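Local coordinates for putative sensory box/GGDEF family protein (Vibrio parahaemolyticus, PDB 3LID), which is probably a membrane-bound diguanylate cyclase making cyclic di-GMP from GTP, represented here by its extracellular PDC-fold sensor domain, at residues F119-A122 with Q123-D126; S131-G134 with I135-E138; D266-N269 with E270-S273; L181-P185 with V186-H190. All blocks are in the same frame, centred on the assembly; numbering follows the deposited sequence.

Contact 1: residues F119-A122 with Q123-D126; sequences FKYA and QSLD
With its CG anti to the backbone N (chi1 176°), F119 lays its ring alongside the side chain of Q123, whose own CG lies anti to its carbonyl carbon, beside its backbone N (chi1 -70°), and the two side chains meet one helical turn apart. This is the last turn of helix 117-124, which lies against the seven-stranded sheet of the PDC fold. Q123 CG sits over one face of the F119 ring, 3.9 Å from the centroid, a CH-pi contact displaced toward the rim. The amide follows the ring at a shallow tilt, its plane 27° from that of the phenyl group, and CD comes 3.3 Å from F119 CE2. An edge-to-face contact with Y167 also holds the F119 ring.

Towards the end of the helix the backbone bonds shorten in span. Q123 N still donates to F119 O at 3.0 Å, and the next bond, S124 N to K120 O, is already weak. L125 N donates to A122 O at 3.1 Å, three residues back and from well above the carbonyl plane, keeping only a weak bond to Y121 O. L125 packs against Y121, its CD2 3.8 Å from Y121 CZ; the phenol oxygen itself is hydrogen-bonded to S131. S124 OG bends back to the backbone and donates to Y121 O at 2.7 Å, lying in the carbonyl plane on a lone pair.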
ATOM      1  N   PHE A 119       4.103  -6.193  15.512  1.00 15.22           N
ATOM      2  CA  PHE A 119       5.298  -6.758  16.106  1.00 14.80           C
ATOM      3  C   PHE A 119       5.014  -8.105  16.743  1.00 15.30           C
ATOM      4  O   PHE A 119       5.765  -9.068  16.535  1.00 15.38           O
ATOM      5  CB  PHE A 119       5.946  -5.829  17.145  1.00 14.44           C
ATOM      6  CG  PHE A 119       7.110  -6.487  17.801  1.00 16.93           C
ATOM      7  CD1 PHE A 119       8.290  -6.688  17.098  1.00 18.42           C
ATOM      8  CD2 PHE A 119       6.985  -6.968  19.100  1.00 20.35           C
ATOM      9  CE1 PHE A 119       9.369  -7.315  17.730  1.00 18.60           C
ATOM     10  CE2 PHE A 119       8.078  -7.613  19.727  1.00 20.79           C
ATOM     11  CZ  PHE A 119       9.217  -7.770  19.040  1.00 20.99           C
ATOM     12  N   LYS A 120       3.928  -8.202  17.486  1.00 16.28           N
ATOM     13  CA  LYS A 120       3.587  -9.498  18.052  1.00 18.38           C
ATOM     14  C   LYS A 120       3.356 -10.534  16.953  1.00 17.40           C
ATOM     15  O   LYS A 120       3.696 -11.711  17.119  1.00 18.61           O
ATOM     16  CB  LYS A 120       2.319  -9.310  18.883  1.00 17.77           C
ATOM     17  CG  LYS A 120       2.606  -8.352  20.106  1.00 20.97           C
ATOM     18  CD  LYS A 120       1.359  -8.110  20.974  1.00 25.48           C
ATOM     19  CE  LYS A 120       1.740  -7.115  22.053  1.00 34.50           C
ATOM     20  NZ  LYS A 120       0.522  -6.757  22.822  1.00 43.93           N
ATOM     21  N   TYR A 121       2.753 -10.117  15.834  1.00 16.99           N
ATOM     22  CA  TYR A 121       2.607 -11.031  14.664  1.00 18.29           C
ATOM     23  C   TYR A 121       3.993 -11.461  14.119  1.00 16.92           C
ATOM     24  O   TYR A 121       4.290 -12.650  13.916  1.00 16.87           O
ATOM     25  CB  TYR A 121       1.750 -10.352  13.585  1.00 17.07           C
ATOM     26  CG  TYR A 121       1.663 -11.254  12.354  1.00 18.85           C
ATOM     27  CD1 TYR A 121       1.003 -12.472  12.437  1.00 19.19           C
ATOM     28  CD2 TYR A 121       2.260 -10.894  11.160  1.00 18.22           C
ATOM     29  CE1 TYR A 121       0.919 -13.330  11.309  1.00 19.77           C
ATOM     30  CE2 TYR A 121       2.213 -11.747  10.041  1.00 18.75           C
ATOM     31  CZ  TYR A 121       1.536 -12.936  10.118  1.00 19.90           C
ATOM     32  OH  TYR A 121       1.538 -13.746   8.997  1.00 20.47           O
ATOM     33  N   ALA A 122       4.884 -10.480  13.955  1.00 16.35           N
ATOM     34  CA  ALA A 122       6.234 -10.823  13.414  1.00 16.44           C
ATOM     35  C   ALA A 122       6.906 -11.867  14.351  1.00 16.66           C
ATOM     36  O   ALA A 122       7.622 -12.724  13.877  1.00 17.70           O
ATOM     37  CB  ALA A 122       7.103  -9.535  13.384  1.00 16.75           C
ATOM     38  N   GLN A 123       6.697 -11.750  15.644  1.00 16.35           N
ATOM     39  CA  GLN A 123       7.360 -12.671  16.578  1.00 18.61           C
ATOM     40  C   GLN A 123       6.888 -14.086  16.352  1.00 20.94           C
ATOM     41  O   GLN A 123       7.632 -15.029  16.576  1.00 19.82           O
ATOM     42  CB  GLN A 123       6.977 -12.309  18.010  1.00 17.50           C
ATOM     43  CG  GLN A 123       7.573 -11.011  18.510  1.00 20.28           C
ATOM     44  CD  GLN A 123       7.299 -10.775  19.995  1.00 28.05           C
ATOM     45  OE1 GLN A 123       6.176 -10.420  20.376  1.00 27.41           O
ATOM     46  NE2 GLN A 123       8.321 -10.953  20.823  1.00 24.77           N
ATOM     47  N   SER A 124       5.598 -14.229  16.001  1.00 20.96           N
ATOM     48  CA  SER A 124       5.016 -15.530  15.663  1.00 21.00           C
ATOM     49  C   SER A 124       5.540 -16.225  14.409  1.00 21.67           C
ATOM     50  O   SER A 124       5.359 -17.449  14.227  1.00 21.51           O
ATOM     51  CB  SER A 124       3.480 -15.389  15.575  1.00 19.96           C
ATOM     52  OG  SER A 124       3.057 -15.040  14.276  1.00 21.90           O
ATOM     53  N   LEU A 125       6.246 -15.511  13.537  1.00 19.75           N
ATOM     54  CA  LEU A 125       6.801 -16.052  12.309  1.00 19.94           C
ATOM     55  C   LEU A 125       8.012 -16.942  12.590  1.00 20.74           C
ATOM     56  O   LEU A 125       8.634 -16.833  13.656  1.00 20.70           O
ATOM     57  CB  LEU A 125       7.168 -14.955  11.321  1.00 17.36           C
ATOM     58  CG  LEU A 125       5.996 -14.003  10.955  1.00 17.43           C
ATOM     59  CD1 LEU A 125       6.647 -12.852  10.056  1.00 16.07           C
ATOM     60  CD2 LEU A 125       4.912 -14.776  10.132  1.00 18.78           C
ATOM     61  N   ASP A 126       8.329 -17.801  11.648  1.00 20.45           N
ATOM     62  CA  ASP A 126       9.570 -18.592  11.747  1.00 21.82           C
ATOM     63  C   ASP A 126      10.772 -17.767  11.344  1.00 21.28           C
ATOM     64  O   ASP A 126      10.640 -16.773  10.665  1.00 20.12           O
ATOM     65  CB  ASP A 126       9.502 -19.809  10.825  1.00 21.94           C
ATOM     66  CG  ASP A 126       8.454 -20.816  11.282  1.00 28.15           C
ATOM     67  OD1 ASP A 126       8.101 -20.885  12.462  1.00 30.66           O
ATOM     68  OD2 ASP A 126       7.975 -21.545  10.424  1.00 35.85           O
TER

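Contact 2: residues S131-G134 with I135-E138; sequences SAWG and IELE. With EDO (1,2-ethanediol), chain G; EDO (1,2-ethanediol), chain H.
A single side-chain bond spans the break in the strand: the indole of W133 reaches forward along the chain to the carboxylate of E136, three residues on. W133 NE1 donates to E136 OE1 at 2.9 Å, and the bond is almost straight, with 172° at the hydrogen. From the indole side the geometry is regular, since the oxygen lies at the ring edge, only 4° out of its plane. From the carboxylate side it is not: the N-H arrives from well above the carboxylate plane, and the two flat groups stand 74° apart. Both side chains start with CG anti to the backbone N, and E136 then runs extended, which carries its carboxylate to the five-membered end of the indole.

The other oxygen, E136 OE2, forms a salt bridge with R116, so the carboxylate is gripped from two residues and the arginine probably helps to keep it charged. The broken strand 131-140 belongs to the seven-stranded antiparallel sheet of the PDC sensor fold, between strands 150-160 and 143-144. Its backbone bonds to strand 150-160 pass from W133 with R153 to E136 with S151, with G134 and I135 lying between these two pairs. Two 1,2-ethanediol molecules, probably from the crystallisation liquor, bind backbone carbonyls before and after G134. One donates through O1 to A132 O at 2.9 Å, while the other gives its O2 to I135 O at 3.1 Å. Y118 of helix 117-124 packs against both W133 and E136.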
ATOM      1  N   SER A 131       6.540 -12.485   5.847  1.00 17.90           N
ATOM      2  CA  SER A 131       5.119 -12.386   5.776  1.00 17.07           C
ATOM      3  C   SER A 131       4.818 -10.881   5.799  1.00 16.98           C
ATOM      4  O   SER A 131       5.686 -10.079   5.514  1.00 16.17           O
ATOM      5  CB  SER A 131       4.450 -13.090   6.951  1.00 17.98           C
ATOM      6  OG  SER A 131       2.985 -13.139   6.808  1.00 20.34           O
ATOM      7  N   ALA A 132       3.565 -10.528   6.075  1.00 16.32           N
ATOM      8  CA  ALA A 132       3.149  -9.120   5.990  1.00 15.21           C
ATOM      9  C   ALA A 132       1.965  -8.811   6.873  1.00 16.08           C
ATOM     10  O   ALA A 132       1.166  -9.711   7.149  1.00 17.58           O
ATOM     11  CB  ALA A 132       2.826  -8.671   4.495  1.00 16.26           C
ATOM     12  N   TRP A 133       1.857  -7.560   7.332  1.00 15.46           N
ATOM     13  CA  TRP A 133       0.763  -7.136   8.181  1.00 14.39           C
ATOM     14  C   TRP A 133      -0.272  -6.428   7.256  1.00 14.81           C
ATOM     15  O   TRP A 133       0.094  -5.865   6.209  1.00 15.40           O
ATOM     16  CB  TRP A 133       1.308  -6.158   9.244  1.00 14.87           C
ATOM     17  CG  TRP A 133       0.321  -5.784  10.295  1.00 12.91           C
ATOM     18  CD1 TRP A 133      -0.119  -4.534  10.580  1.00 13.79           C
ATOM     19  CD2 TRP A 133      -0.295  -6.683  11.243  1.00 15.52           C
ATOM     20  NE1 TRP A 133      -1.020  -4.603  11.649  1.00 17.34           N
ATOM     21  CE2 TRP A 133      -1.158  -5.900  12.050  1.00 16.85           C
ATOM     22  CE3 TRP A 133      -0.251  -8.083  11.406  1.00 18.63           C
ATOM     23  CZ2 TRP A 133      -1.928  -6.442  13.103  1.00 18.87           C
ATOM     24  CZ3 TRP A 133      -1.033  -8.663  12.475  1.00 20.03           C
ATOM     25  CH2 TRP A 133      -1.878  -7.840  13.277  1.00 19.88           C
ATOM     26  N   GLY A 134      -1.560  -6.500   7.647  1.00 17.03           N
ATOM     27  CA  GLY A 134      -2.613  -5.726   6.876  1.00 17.82           C
ATOM     28  C   GLY A 134      -2.293  -4.216   6.873  1.00 17.27           C
ATOM     29  O   GLY A 134      -1.700  -3.661   7.806  1.00 16.00           O
ATOM     30  N   ILE A 135      -2.754  -3.528   5.840  1.00 16.81           N
ATOM     31  CA  ILE A 135      -2.539  -2.075   5.728  1.00 15.32           C
ATOM     32  C   ILE A 135      -3.056  -1.354   6.974  1.00 15.42           C
ATOM     33  O   ILE A 135      -4.157  -1.641   7.443  1.00 17.72           O
ATOM     34  CB  ILE A 135      -3.252  -1.550   4.465  1.00 16.45           C
ATOM     35  CG1 ILE A 135      -2.470  -2.107   3.244  1.00 15.35           C
ATOM     36  CG2 ILE A 135      -3.188   0.003   4.444  1.00 17.17           C
ATOM     37  CD1 ILE A 135      -3.287  -1.927   1.912  1.00 17.81           C
ATOM     38  N   GLU A 136      -2.201  -0.494   7.552  1.00 14.90           N
ATOM     39  CA  GLU A 136      -2.494   0.146   8.853  1.00 15.00           C
ATOM     40  C   GLU A 136      -1.687   1.417   8.918  1.00 14.85           C
ATOM     41  O   GLU A 136      -0.520   1.481   8.431  1.00 14.86           O
ATOM     42  CB  GLU A 136      -2.020  -0.802   9.959  1.00 17.91           C
ATOM     43  CG  GLU A 136      -2.120  -0.235  11.335  1.00 18.94           C
ATOM     44  CD  GLU A 136      -1.695  -1.332  12.323  1.00 21.19           C
ATOM     45  OE1 GLU A 136      -2.488  -2.246  12.583  1.00 18.59           O
ATOM     46  OE2 GLU A 136      -0.569  -1.301  12.843  1.00 21.66           O
ATOM     47  N   LEU A 137      -2.305   2.439   9.495  1.00 13.82           N
ATOM     48  CA  LEU A 137      -1.627   3.771   9.528  1.00 13.38           C
ATOM     49  C   LEU A 137      -0.395   3.686  10.442  1.00 14.82           C
ATOM     50  O   LEU A 137      -0.386   2.988  11.456  1.00 15.77           O
ATOM     51  CB  LEU A 137      -2.597   4.792  10.147  1.00 14.43           C
ATOM     52  CG  LEU A 137      -3.844   4.983   9.276  1.00 14.60           C
ATOM     53  CD1 LEU A 137      -4.930   5.860   9.905  1.00 15.41           C
ATOM     54  CD2 LEU A 137      -3.419   5.629   7.970  1.00 14.91           C
ATOM     55  N   GLU A 138       0.626   4.430  10.074  1.00 14.28           N
ATOM     56  CA  GLU A 138       1.829   4.563  10.948  1.00 13.84           C
ATOM     57  C   GLU A 138       1.564   5.321  12.257  1.00 14.91           C
ATOM     58  O   GLU A 138       0.726   6.245  12.286  1.00 14.55           O
ATOM     59  CB  GLU A 138       2.887   5.278  10.198  1.00 15.42           C
ATOM     60  CG  GLU A 138       3.418   4.359   9.059  1.00 16.94           C
ATOM     61  CD  GLU A 138       4.608   4.944   8.272  1.00 20.17           C
ATOM     62  OE1 GLU A 138       4.817   6.149   8.323  1.00 22.30           O
ATOM     63  OE2 GLU A 138       5.397   4.196   7.564  1.00 25.70           O
TER
HETATM   64  C1  EDO G   4      -1.244 -11.585   8.741  0.70 35.19           C
HETATM   65  O1  EDO G   4      -1.445 -10.281   8.174  0.70 32.41           O
HETATM   66  C2  EDO G   4      -2.036 -11.716  10.030  0.70 33.83           C
HETATM   67  O2  EDO G   4      -3.042 -10.704  10.045  0.70 32.83           O
HETATM   68  C1  EDO H   5      -6.934   2.776   7.781  1.00 19.71           C
HETATM   69  O1  EDO H   5      -8.145   2.657   6.934  1.00 19.81           O
HETATM   70  C2  EDO H   5      -5.763   2.211   7.000  1.00 16.55           C
HETATM   71  O2  EDO H   5      -5.919   0.788   6.896  1.00 19.35           O

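Contact 3: residues D266-N269 with E270-S273; sequences DLSN and EQLS
S268 and Q271 face each other across the first turn of helix 269-274 and form a capping box. The glutamine, extended beyond CG, reaches back to the strand end and accepts from S268 N through OE1 at 3.0 Å, with the donor in the amide plane on a lone pair. In return S268, at the N-cap position, accepts a weak capping bond of 3.3 Å through OG from Q271 N. The hydroxyl can do this because it is placed between its own backbone N and carbonyl carbon (chi1 64°).

L267 crosses Q271 at about a right angle, with CD2 3.8 Å from Q271 CB. Its CB lies 4.0 Å from L272 CG, the two leucines meeting at a slant on the buried side. N269 O is gripped twice by S273, one turn on, through OG at 2.9 Å and N at 3.0 Å, which approach from opposite faces of the carbonyl plane.

The box thus marks where strand 260-268 gives way to the short helix. L267 and L272 both rest on T15 of the long helix 9-45, while L272 also touches L247 of neighbouring strand 246-254.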
ATOM      1  N   ASP A 266     -15.773   4.653  -9.845  1.00 19.54           N
ATOM      2  CA  ASP A 266     -17.122   5.130  -9.471  1.00 22.01           C
ATOM      3  C   ASP A 266     -17.315   6.448 -10.210  1.00 24.08           C
ATOM      4  O   ASP A 266     -16.619   7.414  -9.965  1.00 24.63           O
ATOM      5  CB  ASP A 266     -17.220   5.242  -7.922  1.00 23.03           C
ATOM      6  CG  ASP A 266     -18.445   5.989  -7.436  1.00 24.32           C
ATOM      7  OD1 ASP A 266     -19.245   6.487  -8.276  1.00 26.44           O
ATOM      8  OD2 ASP A 266     -18.575   6.116  -6.190  1.00 24.11           O
ATOM      9  N   LEU A 267     -18.231   6.480 -11.199  1.00 25.21           N
ATOM     10  CA  LEU A 267     -18.499   7.720 -11.940  1.00 24.94           C
ATOM     11  C   LEU A 267     -19.995   8.084 -11.795  1.00 26.16           C
ATOM     12  O   LEU A 267     -20.891   7.217 -11.932  1.00 24.20           O
ATOM     13  CB  LEU A 267     -18.274   7.477 -13.419  1.00 25.73           C
ATOM     14  CG  LEU A 267     -16.798   7.210 -13.712  1.00 29.11           C
ATOM     15  CD1 LEU A 267     -16.704   6.359 -14.963  1.00 34.32           C
ATOM     16  CD2 LEU A 267     -16.151   8.562 -13.856  1.00 32.84           C
ATOM     17  N   SER A 268     -20.255   9.327 -11.441  1.00 28.11           N
ATOM     18  CA  SER A 268     -21.682   9.789 -11.365  1.00 31.39           C
ATOM     19  C   SER A 268     -22.185  10.076 -12.785  1.00 32.63           C
ATOM     20  O   SER A 268     -21.393  10.127 -13.776  1.00 32.98           O
ATOM     21  CB  SER A 268     -21.724  11.092 -10.598  1.00 32.01           C
ATOM     22  OG  SER A 268     -21.000  12.049 -11.367  1.00 34.28           O
ATOM     23  N   ASN A 269     -23.498  10.255 -12.919  1.00 34.25           N
ATOM     24  CA  ASN A 269     -24.060  10.615 -14.227  1.00 35.38           C
ATOM     25  C   ASN A 269     -23.390  11.781 -14.824  1.00 35.36           C
ATOM     26  O   ASN A 269     -23.183  11.838 -16.035  1.00 36.00           O
ATOM     27  CB  ASN A 269     -25.543  10.958 -14.102  1.00 36.63           C
ATOM     28  CG  ASN A 269     -26.362   9.755 -13.749  1.00 39.13           C
ATOM     29  OD1 ASN A 269     -27.372   9.863 -13.038  1.00 45.97           O
ATOM     30  ND2 ASN A 269     -25.929   8.587 -14.214  1.00 38.06           N
ATOM     31  N   GLU A 270     -23.025  12.733 -13.987  1.00 37.07           N
ATOM     32  CA  GLU A 270     -22.485  13.964 -14.521  1.00 39.61           C
ATOM     33  C   GLU A 270     -21.148  13.626 -15.187  1.00 39.64           C
ATOM     34  O   GLU A 270     -20.816  14.132 -16.287  1.00 39.44           O
ATOM     35  CB  GLU A 270     -22.296  14.963 -13.386  1.00 40.24           C
ATOM     36  CG  GLU A 270     -21.692  16.246 -13.824  1.00 47.46           C
ATOM     37  CD  GLU A 270     -22.730  17.306 -14.115  1.00 57.18           C
ATOM     38  OE1 GLU A 270     -23.822  17.251 -13.483  1.00 62.35           O
ATOM     39  OE2 GLU A 270     -22.448  18.214 -14.946  1.00 60.59           O
ATOM     40  N   GLN A 271     -20.391  12.730 -14.549  1.00 38.45           N
ATOM     41  CA  GLN A 271     -19.037  12.469 -15.031  1.00 38.59           C
ATOM     42  C   GLN A 271     -19.147  11.651 -16.265  1.00 38.37           C
ATOM     43  O   GLN A 271     -18.352  11.800 -17.177  1.00 38.75           O
ATOM     44  CB  GLN A 271     -18.172  11.779 -13.959  1.00 37.77           C
ATOM     45  CG  GLN A 271     -18.075  12.542 -12.644  1.00 38.11           C
ATOM     46  CD  GLN A 271     -17.266  11.786 -11.622  1.00 39.14           C
ATOM     47  OE1 GLN A 271     -17.769  10.875 -10.971  1.00 39.25           O
ATOM     48  NE2 GLN A 271     -16.003  12.158 -11.476  1.00 42.21           N
ATOM     49  N   LEU A 272     -20.179  10.816 -16.334  1.00 39.54           N
ATOM     50  CA  LEU A 272     -20.380   9.975 -17.495  1.00 41.34           C
ATOM     51  C   LEU A 272     -20.767  10.777 -18.753  1.00 43.10           C
ATOM     52  O   LEU A 272     -20.292  10.466 -19.858  1.00 43.05           O
ATOM     53  CB  LEU A 272     -21.446   8.933 -17.191  1.00 40.59           C
ATOM     54  CG  LEU A 272     -21.128   7.806 -16.226  1.00 39.43           C
ATOM     55  CD1 LEU A 272     -22.452   7.119 -15.803  1.00 36.47           C
ATOM     56  CD2 LEU A 272     -20.264   6.796 -16.932  1.00 38.07           C
ATOM     57  N   SER A 273     -21.625  11.778 -18.579  1.00 45.03           N
ATOM     58  CA  SER A 273     -22.031  12.660 -19.703  1.00 47.87           C
ATOM     59  C   SER A 273     -20.816  13.201 -20.466  1.00 48.65           C
ATOM     60  O   SER A 273     -20.706  13.086 -21.700  1.00 48.92           O
ATOM     61  CB  SER A 273     -22.813  13.872 -19.182  1.00 47.36           C
ATOM     62  OG  SER A 273     -23.850  13.461 -18.331  1.00 49.42           O
TER

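Contact 4: residues L181-P185 with V186-H190; sequences LNYSP and VRDFH
V186 follows directly on P185 at the tip of a beta hairpin, the turn that links strand 183-184 to strand 189-195 in the second sheet of the sensor domain. The proline ring and the valine pack only loosely here, and V186 O is taken by R278.

R187 comes next and contributes its backbone: its N donates to S184 OG at 3.2 Å, a nearly straight bond that ties the serine side chain across the turn. The hydroxyl stands anti to its own backbone N (chi1 169°), and it also has a weak bond to Q22 of helix 9-45.

At D188 the chain takes up a left-handed conformation, and D188 with F189 faces the single residue S184, a G1 beta bulge. D188 N and F189 N both point to S184 O, though each of these bonds is weak. The aspartate side chain turns back to Y183, whose OH donates to D188 OD1 at 2.6 Å. That oxygen is met on its anti side and lies at the edge of the phenol ring, the carboxylate plane standing 81° from the ring plane.

F189 O receives S184 N at 3.1 Å, while its ring makes a cation-pi contact with R275. H190 stands opposite Y183 in an antiparallel non-hydrogen-bonded pair, its imidazole inclined 34° to the Y183 ring and 4.5 Å away between centroids. Y183 CD1 sits over the centre of the H190 ring, 3.3 Å from H190 CE1.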
ATOM      1  N   LEU A 181      -0.151   4.614  -9.286  1.00 15.72           N
ATOM      2  CA  LEU A 181      -0.860   3.607 -10.051  1.00 18.00           C
ATOM      3  C   LEU A 181      -2.323   3.974 -10.349  1.00 18.65           C
ATOM      4  O   LEU A 181      -2.935   3.363 -11.252  1.00 19.25           O
ATOM      5  CB  LEU A 181      -0.837   2.233  -9.400  1.00 18.64           C
ATOM      6  CG  LEU A 181       0.589   1.697  -9.211  1.00 19.37           C
ATOM      7  CD1 LEU A 181       0.496   0.345  -8.516  1.00 21.71           C
ATOM      8  CD2 LEU A 181       1.235   1.641 -10.531  1.00 20.74           C
ATOM      9  N   ASN A 182      -2.913   4.814  -9.529  1.00 18.34           N
ATOM     10  CA  ASN A 182      -4.404   4.830  -9.500  1.00 19.18           C
ATOM     11  C   ASN A 182      -5.039   5.884 -10.423  1.00 20.95           C
ATOM     12  O   ASN A 182      -6.273   6.036 -10.389  1.00 24.23           O
ATOM     13  CB  ASN A 182      -4.962   5.048  -8.121  1.00 18.46           C
ATOM     14  CG  ASN A 182      -4.670   3.911  -7.200  1.00 21.65           C
ATOM     15  OD1 ASN A 182      -4.129   2.875  -7.625  1.00 20.28           O
ATOM     16  ND2 ASN A 182      -4.915   4.139  -5.881  1.00 26.70           N
ATOM     17  N   TYR A 183      -4.242   6.554 -11.231  1.00 18.19           N
ATOM     18  CA  TYR A 183      -4.874   7.415 -12.283  1.00 21.49           C
ATOM     19  C   TYR A 183      -4.314   7.037 -13.616  1.00 23.67           C
ATOM     20  O   TYR A 183      -3.092   6.860 -13.763  1.00 24.34           O
ATOM     21  CB  TYR A 183      -4.573   8.875 -11.975  1.00 22.93           C
ATOM     22  CG  TYR A 183      -5.151   9.737 -13.058  1.00 24.09           C
ATOM     23  CD1 TYR A 183      -6.536   9.801 -13.225  1.00 24.31           C
ATOM     24  CD2 TYR A 183      -4.321  10.426 -13.918  1.00 29.52           C
ATOM     25  CE1 TYR A 183      -7.103  10.588 -14.303  1.00 25.47           C
ATOM     26  CE2 TYR A 183      -4.867  11.228 -14.977  1.00 28.01           C
ATOM     27  CZ  TYR A 183      -6.251  11.269 -15.135  1.00 27.58           C
ATOM     28  OH  TYR A 183      -6.804  11.998 -16.191  1.00 32.69           O
ATOM     29  N   SER A 184      -5.197   6.906 -14.612  1.00 24.06           N
ATOM     30  CA  SER A 184      -4.777   6.573 -15.969  1.00 26.24           C
ATOM     31  C   SER A 184      -5.041   7.781 -16.856  1.00 27.53           C
ATOM     32  O   SER A 184      -6.179   8.157 -17.054  1.00 26.89           O
ATOM     33  CB  SER A 184      -5.621   5.439 -16.528  1.00 27.07           C
ATOM     34  OG  SER A 184      -5.378   5.295 -17.929  1.00 29.92           O
ATOM     35  N   PRO A 185      -3.983   8.375 -17.390  1.00 30.15           N
ATOM     36  CA  PRO A 185      -4.226   9.576 -18.155  1.00 32.03           C
ATOM     37  C   PRO A 185      -4.889   9.192 -19.488  1.00 32.12           C
ATOM     38  O   PRO A 185      -5.721   9.945 -19.989  1.00 34.98           O
ATOM     39  CB  PRO A 185      -2.819  10.172 -18.354  1.00 31.66           C
ATOM     40  CG  PRO A 185      -1.835   8.935 -18.312  1.00 33.65           C
ATOM     41  CD  PRO A 185      -2.552   7.968 -17.308  1.00 31.51           C
ATOM     42  N   VAL A 186      -4.579   8.024 -20.029  1.00 31.89           N
ATOM     43  CA  VAL A 186      -5.118   7.700 -21.324  1.00 33.87           C
ATOM     44  C   VAL A 186      -6.623   7.456 -21.256  1.00 33.49           C
ATOM     45  O   VAL A 186      -7.377   8.038 -22.060  1.00 34.21           O
ATOM     46  CB  VAL A 186      -4.382   6.580 -22.025  1.00 33.63           C
ATOM     47  CG1 VAL A 186      -4.930   6.465 -23.416  1.00 39.14           C
ATOM     48  CG2 VAL A 186      -2.859   6.926 -22.120  1.00 34.46           C
ATOM     49  N   ARG A 187      -7.087   6.656 -20.286  1.00 30.70           N
ATOM     50  CA  ARG A 187      -8.539   6.448 -20.143  1.00 27.97           C
ATOM     51  C   ARG A 187      -9.240   7.453 -19.227  1.00 28.55           C
ATOM     52  O   ARG A 187     -10.447   7.432 -19.158  1.00 25.28           O
ATOM     53  CB  ARG A 187      -8.880   5.022 -19.705  1.00 27.19           C
ATOM     54  CG  ARG A 187      -8.396   3.951 -20.642  1.00 25.59           C
ATOM     55  CD  ARG A 187      -8.956   2.584 -20.175  1.00 27.34           C
ATOM     56  NE  ARG A 187      -8.502   1.376 -20.889  1.00 28.02           N
ATOM     57  CZ  ARG A 187      -9.101   0.940 -21.990  1.00 28.08           C
ATOM     58  NH1 ARG A 187     -10.111   1.644 -22.529  1.00 29.93           N
ATOM     59  NH2 ARG A 187      -8.706  -0.149 -22.589  1.00 24.06           N
ATOM     60  N   ASP A 188      -8.470   8.304 -18.544  1.00 27.07           N
ATOM     61  CA  ASP A 188      -8.982   9.310 -17.607  1.00 25.78           C
ATOM     62  C   ASP A 188      -9.890   8.651 -16.595  1.00 26.13           C
ATOM     63  O   ASP A 188     -11.034   9.063 -16.404  1.00 26.50           O
ATOM     64  CB  ASP A 188      -9.696  10.471 -18.349  1.00 28.34           C
ATOM     65  CG  ASP A 188     -10.167  11.573 -17.412  1.00 33.39           C
ATOM     66  OD1 ASP A 188      -9.401  11.913 -16.489  1.00 36.76           O
ATOM     67  OD2 ASP A 188     -11.294  12.120 -17.587  1.00 34.66           O
ATOM     68  N   PHE A 189      -9.382   7.634 -15.903  1.00 22.82           N
ATOM     69  CA  PHE A 189     -10.124   7.085 -14.818  1.00 19.01           C
ATOM     70  C   PHE A 189      -9.296   7.187 -13.487  1.00 20.89           C
ATOM     71  O   PHE A 189      -8.082   6.999 -13.527  1.00 20.70           O
ATOM     72  CB  PHE A 189     -10.305   5.593 -15.038  1.00 21.13           C
ATOM     73  CG  PHE A 189     -11.376   5.224 -16.011  1.00 19.07           C
ATOM     74  CD1 PHE A 189     -12.663   5.752 -15.906  1.00 22.89           C
ATOM     75  CD2 PHE A 189     -11.097   4.286 -17.000  1.00 19.54           C
ATOM     76  CE1 PHE A 189     -13.679   5.304 -16.813  1.00 22.04           C
ATOM     77  CE2 PHE A 189     -12.117   3.862 -17.925  1.00 21.19           C
ATOM     78  CZ  PHE A 189     -13.374   4.347 -17.795  1.00 20.66           C
ATOM     79  N   HIS A 190     -10.002   7.416 -12.393  1.00 21.45           N
ATOM     80  CA  HIS A 190      -9.413   7.318 -11.025  1.00 22.38           C
ATOM     81  C   HIS A 190      -9.801   6.016 -10.372  1.00 22.87           C
ATOM     82  O   HIS A 190     -10.975   5.708 -10.257  1.00 23.17           O
ATOM     83  CB  HIS A 190      -9.862   8.464 -10.184  1.00 23.75           C
ATOM     84  CG  HIS A 190      -9.316   9.796 -10.634  1.00 27.09           C
ATOM     85  ND1 HIS A 190      -8.109  10.302 -10.180  1.00 29.82           N
ATOM     86  CD2 HIS A 190      -9.813  10.724 -11.499  1.00 31.50           C
ATOM     87  CE1 HIS A 190      -7.896  11.497 -10.728  1.00 31.25           C
ATOM     88  NE2 HIS A 190      -8.907  11.766 -11.544  1.00 30.18           N
TER

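In the fold
Followed from the N terminus, the four contacts come in series, none enclosing or crossing another, and each lies within one continuous stretch of eight to ten residues. Contact 1 ends helix 117-124, and contact 2 bridges the break in strand 131-140 that follows it; they meet where Y121 CB packs on W133. The chain then passes through the rest of the first sheet and helix 174-181 to contact 4, the hairpin that opens the second sheet. Contact 3 comes last, where strand 260-268 enters helix 269-274. L267 and F189 join contacts 3 and 4 on neighbouring strands, whereas the centres of contacts 1 and 3 lie about 45 Å apart, on opposite sides of the chain's centre.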